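Geranyltranstransferase (PDB 4WK5) probably acts as a magnesium-dependent prenyltransferase of the FPP/GGPP synthase family, joining isoprenoid units in isoprene biosynthesis. Local coordinates at residues 24-36 with 52-66. Residues are numbered along the deposited sequence; the frame is centred on the assembly and turned at random. Where two conformers were deposited one is given.
Sequences KKETIERRIEELV and VTAGGKRIRPLLVLT
Lys-25 lies opposite Leu-62 and Ile-28 opposite Pro-61 where helix 24-36 crosses helix 59-66, their axes 10.0 Å apart and their directions at 117°. Further along, Glu-33 comes beside Val-52 of helix 43-53, so one face of 24-36 spans the whole turn between the two. The beta-branched Ile-28 fills the crossing: its CD1 rests on Pro-61 CB at 3.6 Å and also meets Leu-62 CD2, while CG1 touches Leu-65 CD1, the two side chains running antiparallel. Lysine suits position 24 because its aliphatic chain covers Leu-65 while its amine reaches Glu-69. At the other end Ile-32 and Val-52 meet tip to tip, CG2 to CG1 at 3.7 Å, and Val-36 packs on Val-52 CG2. In this predominantly helical isoprenoid synthase fold, loop 54-58 carries the Gly-Gly-Lys-Arg sequence, which in relatives contributes to binding isopentenyl diphosphate, a role likely here too; Gly-55 has the positive phi that glycine readily adopts. Arg-58, at the N-cap position of the next helix, has N-H groups enough for three partners. Bent at chi2 (-57°), it grips Glu-29 side-on: NE gives to OE2 at 2.8 Å from above the carboxylate plane, and NH2 to OE1 at 3.0 Å on the syn side. NH2 also reaches Val-52 O, 2.9 Å away, and NH1 pairs with Glu-86 of helix 75-96. Lys-25 NZ approaches Glu-29 OE2 from the opposite face, 2.7 Å away, and a water links OE2 to Gly-56 O. A methionine in place of Arg-58 would probably strip Glu-29 of its two-pronged partner and deprive Glu-86 and Val-52 O of theirs.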
loop_
_atom_site.group_PDB
_atom_site.type_symbol
_atom_site.label_atom_id
_atom_site.label_comp_id
_atom_site.label_asym_id
_atom_site.label_seq_id
_atom_site.Cartn_x
_atom_site.Cartn_y
_atom_site.Cartn_z
ATOM N N LYS A 24 -8.351 19.429 -18.590
ATOM C CA LYS A 24 -7.565 18.303 -18.096
ATOM C C LYS A 24 -7.947 17.995 -16.656
ATOM O O LYS A 24 -8.031 16.826 -16.264
ATOM C CB LYS A 24 -6.064 18.585 -18.171
ATOM C CG LYS A 24 -5.424 18.468 -19.544
ATOM C CD LYS A 24 -3.911 18.664 -19.394
ATOM C CE LYS A 24 -3.180 18.750 -20.719
ATOM N NZ LYS A 24 -3.443 20.015 -21.469
ATOM N N LYS A 25 -8.172 19.039 -15.862
ATOM C CA LYS A 25 -8.518 18.806 -14.455
ATOM C C LYS A 25 -9.889 18.145 -14.346
ATOM O O LYS A 25 -10.100 17.257 -13.513
ATOM C CB LYS A 25 -8.496 20.105 -13.646
ATOM C CG LYS A 25 -8.499 19.866 -12.141
ATOM C CD LYS A 25 -8.359 21.153 -11.337
ATOM C CE LYS A 25 -8.715 20.925 -9.871
ATOM N NZ LYS A 25 -10.103 20.379 -9.680
ATOM N N GLU A 26 -10.827 18.561 -15.191
ATOM C CA GLU A 26 -12.140 17.937 -15.178
ATOM C C GLU A 26 -12.025 16.449 -15.531
ATOM O O GLU A 26 -12.695 15.619 -14.924
ATOM C CB GLU A 26 -13.099 18.673 -16.118
ATOM C CG GLU A 26 -13.584 19.968 -15.484
ATOM C CD GLU A 26 -14.660 20.674 -16.277
ATOM O OE1 GLU A 26 -14.914 20.291 -17.441
ATOM O OE2 GLU A 26 -15.258 21.619 -15.719
ATOM N N THR A 27 -11.144 16.116 -16.472
ATOM C CA THR A 27 -10.897 14.723 -16.832
ATOM C C THR A 27 -10.384 13.931 -15.632
ATOM O O THR A 27 -10.851 12.814 -15.360
ATOM C CB THR A 27 -9.894 14.619 -17.989
ATOM O OG1 THR A 27 -10.491 15.180 -19.160
ATOM C CG2 THR A 27 -9.524 13.166 -18.257
ATOM N N ILE A 28 -9.463 14.537 -14.891
ATOM C CA ILE A 28 -8.927 13.914 -13.678
ATOM C C ILE A 28 -10.028 13.729 -12.629
ATOM O O ILE A 28 -10.157 12.648 -12.051
ATOM C CB ILE A 28 -7.764 14.739 -13.092
ATOM C CG1 ILE A 28 -6.560 14.693 -14.042
ATOM C CG2 ILE A 28 -7.356 14.206 -11.713
ATOM C CD1 ILE A 28 -5.560 15.812 -13.806
ATOM N N GLU A 29 -10.831 14.760 -12.388
ATOM C CA GLU A 29 -11.873 14.669 -11.361
ATOM C C GLU A 29 -12.920 13.617 -11.700
ATOM O O GLU A 29 -13.404 12.895 -10.818
ATOM C CB GLU A 29 -12.552 16.025 -11.150
ATOM C CG GLU A 29 -11.588 17.135 -10.724
ATOM C CD GLU A 29 -11.124 17.006 -9.272
ATOM O OE1 GLU A 29 -11.590 16.090 -8.550
ATOM O OE2 GLU A 29 -10.279 17.824 -8.857
ATOM N N ARG A 30 -13.286 13.555 -12.975
ATOM C CA ARG A 30 -14.247 12.573 -13.463
ATOM C C ARG A 30 -13.761 11.151 -13.230
ATOM O O ARG A 30 -14.490 10.304 -12.696
ATOM C CB ARG A 30 -14.507 12.799 -14.953
ATOM C CG ARG A 30 -15.376 11.744 -15.625
ATOM C CD ARG A 30 -16.777 11.730 -15.057
ATOM N NE ARG A 30 -17.685 10.954 -15.900
ATOM C CZ ARG A 30 -18.749 10.297 -15.451
ATOM N NH1 ARG A 30 -19.039 10.303 -14.155
ATOM N NH2 ARG A 30 -19.523 9.629 -16.300
ATOM N N ARG A 31 -12.523 10.881 -13.630
ATOM C CA ARG A 31 -12.018 9.528 -13.496
ATOM C C ARG A 31 -11.813 9.152 -12.027
ATOM O O ARG A 31 -12.143 8.036 -11.620
ATOM C CB ARG A 31 -10.709 9.349 -14.269
ATOM C CG ARG A 31 -10.103 7.966 -14.072
ATOM C CD ARG A 31 -10.985 6.856 -14.653
ATOM N NE ARG A 31 -10.948 6.859 -16.110
ATOM C CZ ARG A 31 -10.012 6.250 -16.832
ATOM N NH1 ARG A 31 -9.032 5.591 -16.230
ATOM N NH2 ARG A 31 -10.053 6.309 -18.156
ATOM N N ILE A 32 -11.283 10.070 -11.222
ATOM C CA ILE A 32 -10.976 9.685 -9.850
ATOM C C ILE A 32 -12.280 9.462 -9.051
ATOM O O ILE A 32 -12.328 8.580 -8.191
ATOM C CB ILE A 32 -10.020 10.708 -9.150
ATOM C CG1 ILE A 32 -9.316 10.041 -7.961
ATOM C CG2 ILE A 32 -10.728 12.006 -8.763
ATOM C CD1 ILE A 32 -8.234 10.905 -7.310
ATOM N N GLU A 33 -13.340 10.212 -9.348
ATOM C CA GLU A 33 -14.591 9.982 -8.629
ATOM C C GLU A 33 -15.242 8.662 -9.034
ATOM O O GLU A 33 -15.930 8.032 -8.228
ATOM C CB GLU A 33 -15.568 11.131 -8.845
ATOM C CG GLU A 33 -15.181 12.419 -8.124
ATOM C CD GLU A 33 -15.099 12.293 -6.595
ATOM O OE1 GLU A 33 -15.501 11.258 -6.029
ATOM O OE2 GLU A 33 -14.662 13.264 -5.952
ATOM N N GLU A 34 -15.029 8.245 -10.277
ATOM C CA GLU A 34 -15.517 6.939 -10.721
ATOM C C GLU A 34 -14.874 5.819 -9.906
ATOM O O GLU A 34 -15.552 4.855 -9.502
ATOM C CB GLU A 34 -15.241 6.720 -12.212
ATOM C CG GLU A 34 -16.151 7.490 -13.129
ATOM C CD GLU A 34 -15.774 7.336 -14.591
ATOM O OE1 GLU A 34 -14.670 6.822 -14.880
ATOM O OE2 GLU A 34 -16.594 7.720 -15.452
ATOM N N LEU A 35 -13.577 5.954 -9.651
ATOM C CA LEU A 35 -12.826 4.899 -8.964
ATOM C C LEU A 35 -13.155 4.802 -7.480
ATOM O O LEU A 35 -13.071 3.714 -6.897
ATOM C CB LEU A 35 -11.313 5.114 -9.135
ATOM C CG LEU A 35 -10.806 4.926 -10.564
ATOM C CD1 LEU A 35 -9.346 5.326 -10.642
ATOM C CD2 LEU A 35 -10.983 3.485 -10.996
ATOM N N VAL A 36 -13.514 5.916 -6.849
ATOM C CA VAL A 36 -13.793 5.868 -5.409
ATOM C C VAL A 36 -15.294 5.878 -5.046
ATOM O O VAL A 36 -15.652 5.907 -3.856
ATOM C CB VAL A 36 -13.079 7.027 -4.654
ATOM C CG1 VAL A 36 -11.560 6.881 -4.772
ATOM C CG2 VAL A 36 -13.541 8.419 -5.145
ATOM N N VAL A 52 -11.084 12.193 -1.370
ATOM C CA VAL A 52 -10.900 12.616 -2.754
ATOM C C VAL A 52 -11.724 13.871 -3.093
ATOM O O VAL A 52 -11.223 14.812 -3.734
ATOM C CB VAL A 52 -11.256 11.470 -3.723
ATOM C CG1 VAL A 52 -11.375 11.982 -5.162
ATOM C CG2 VAL A 52 -10.192 10.383 -3.625
ATOM N N THR A 53 -12.981 13.896 -2.654
ATOM C CA THR A 53 -13.898 14.975 -3.033
ATOM C C THR A 53 -13.527 16.273 -2.322
ATOM O O THR A 53 -13.786 17.369 -2.833
ATOM C CB THR A 53 -15.351 14.607 -2.710
ATOM O OG1 THR A 53 -15.659 13.336 -3.296
ATOM C CG2 THR A 53 -16.298 15.666 -3.251
ATOM N N ALA A 54 -12.908 16.156 -1.151
ATOM C CA ALA A 54 -12.485 17.348 -0.401
ATOM C C ALA A 54 -11.472 18.158 -1.216
ATOM O O ALA A 54 -11.248 19.350 -0.968
ATOM C CB ALA A 54 -11.905 16.951 0.968
ATOM N N GLY A 55 -10.868 17.498 -2.196
ATOM C CA GLY A 55 -10.291 18.201 -3.320
ATOM C C GLY A 55 -8.809 18.411 -3.190
ATOM O O GLY A 55 -8.163 17.832 -2.327
ATOM N N GLY A 56 -8.279 19.254 -4.064
ATOM C CA GLY A 56 -6.863 19.539 -4.109
ATOM C C GLY A 56 -6.589 20.237 -5.422
ATOM O O GLY A 56 -7.454 20.289 -6.303
ATOM N N LYS A 57 -5.392 20.780 -5.560
ATOM C CA LYS A 57 -5.037 21.496 -6.773
ATOM C C LYS A 57 -4.737 20.549 -7.925
ATOM O O LYS A 57 -4.646 20.988 -9.080
ATOM C CB LYS A 57 -3.834 22.407 -6.512
ATOM C CG LYS A 57 -4.100 23.459 -5.444
ATOM C CD LYS A 57 -2.825 24.137 -4.965
ATOM C CE LYS A 57 -3.152 25.315 -4.055
ATOM N NZ LYS A 57 -3.926 24.903 -2.846
ATOM N N ARG A 58 -4.575 19.264 -7.598
ATOM C CA ARG A 58 -4.285 18.211 -8.578
ATOM C C ARG A 58 -3.020 18.476 -9.390
ATOM O O ARG A 58 -2.944 18.100 -10.552
ATOM C CB ARG A 58 -5.464 18.012 -9.558
ATOM C CG ARG A 58 -6.842 17.846 -8.913
ATOM C CD ARG A 58 -6.894 16.670 -7.925
ATOM N NE ARG A 58 -8.278 16.403 -7.528
ATOM C CZ ARG A 58 -8.632 15.753 -6.421
ATOM N NH1 ARG A 58 -7.710 15.275 -5.581
ATOM N NH2 ARG A 58 -9.922 15.573 -6.157
ATOM N N ILE A 59 -2.014 19.093 -8.779
ATOM C CA ILE A 59 -0.796 19.433 -9.521
ATOM C C ILE A 59 -0.093 18.198 -10.096
ATOM O O ILE A 59 0.342 18.195 -11.247
ATOM C CB ILE A 59 0.176 20.218 -8.626
ATOM C CG1 ILE A 59 -0.439 21.570 -8.244
ATOM C CG2 ILE A 59 1.505 20.420 -9.325
ATOM C CD1 ILE A 59 -0.991 22.353 -9.423
ATOM N N ARG A 60 -0.011 17.133 -9.310
ATOM C CA ARG A 60 0.713 15.946 -9.763
ATOM C C ARG A 60 0.041 15.259 -10.956
ATOM O O ARG A 60 0.712 14.987 -11.952
ATOM C CB ARG A 60 0.905 14.964 -8.602
ATOM C CG ARG A 60 1.863 15.487 -7.540
ATOM C CD ARG A 60 1.718 14.713 -6.212
ATOM N NE ARG A 60 2.519 15.332 -5.149
ATOM C CZ ARG A 60 2.118 16.365 -4.414
ATOM N NH1 ARG A 60 0.923 16.898 -4.610
ATOM N NH2 ARG A 60 2.919 16.870 -3.475
ATOM N N PRO A 61 -1.279 14.971 -10.877
ATOM C CA PRO A 61 -1.849 14.322 -12.067
ATOM C C PRO A 61 -1.860 15.251 -13.280
ATOM O O PRO A 61 -1.717 14.785 -14.415
ATOM C CB PRO A 61 -3.283 13.965 -11.635
ATOM C CG PRO A 61 -3.571 14.823 -10.435
ATOM C CD PRO A 61 -2.235 14.991 -9.749
ATOM N N LEU A 62 -2.034 16.549 -13.051
ATOM C CA LEU A 62 -1.959 17.497 -14.162
ATOM C C LEU A 62 -0.581 17.468 -14.814
ATOM O O LEU A 62 -0.476 17.557 -16.032
ATOM C CB LEU A 62 -2.292 18.915 -13.696
ATOM C CG LEU A 62 -3.774 19.226 -13.471
ATOM C CD1 LEU A 62 -3.922 20.537 -12.711
ATOM C CD2 LEU A 62 -4.496 19.301 -14.812
ATOM N N LEU A 63 0.471 17.332 -14.011
ATOM C CA LEU A 63 1.824 17.231 -14.550
ATOM C C LEU A 63 1.999 15.967 -15.396
ATOM O O LEU A 63 2.590 16.019 -16.477
ATOM C CB LEU A 63 2.848 17.270 -13.412
ATOM C CG LEU A 63 4.335 17.262 -13.718
ATOM C CD1 LEU A 63 4.712 18.531 -14.502
ATOM C CD2 LEU A 63 5.093 17.184 -12.391
ATOM N N VAL A 64 1.470 14.839 -14.928
ATOM C CA VAL A 64 1.505 13.618 -15.729
ATOM C C VAL A 64 0.833 13.848 -17.095
ATOM O O VAL A 64 1.381 13.474 -18.139
ATOM C CB VAL A 64 0.827 12.450 -15.004
ATOM C CG1 VAL A 64 0.728 11.236 -15.927
ATOM C CG2 VAL A 64 1.596 12.119 -13.716
ATOM N N LEU A 65 -0.335 14.486 -17.092
ATOM C CA LEU A 65 -1.038 14.735 -18.345
ATOM C C LEU A 65 -0.306 15.715 -19.254
ATOM O O LEU A 65 -0.299 15.533 -20.471
ATOM C CB LEU A 65 -2.459 15.248 -18.078
ATOM C CG LEU A 65 -3.403 14.244 -17.417
ATOM C CD1 LEU A 65 -4.830 14.786 -17.418
ATOM C CD2 LEU A 65 -3.341 12.905 -18.124
ATOM N N THR A 66 0.304 16.753 -18.688
ATOM C CA THR A 66 0.956 17.740 -19.547
ATOM C C THR A 66 2.257 17.193 -20.126
ATOM O O THR A 66 2.548 17.408 -21.301
ATOM C CB THR A 66 1.229 19.074 -18.814
ATOM O OG1 THR A 66 2.296 18.904 -17.867
ATOM C CG2 THR A 66 -0.059 19.567 -18.119
HETATM O O HOH W 1 -10.206 19.088 -6.401
#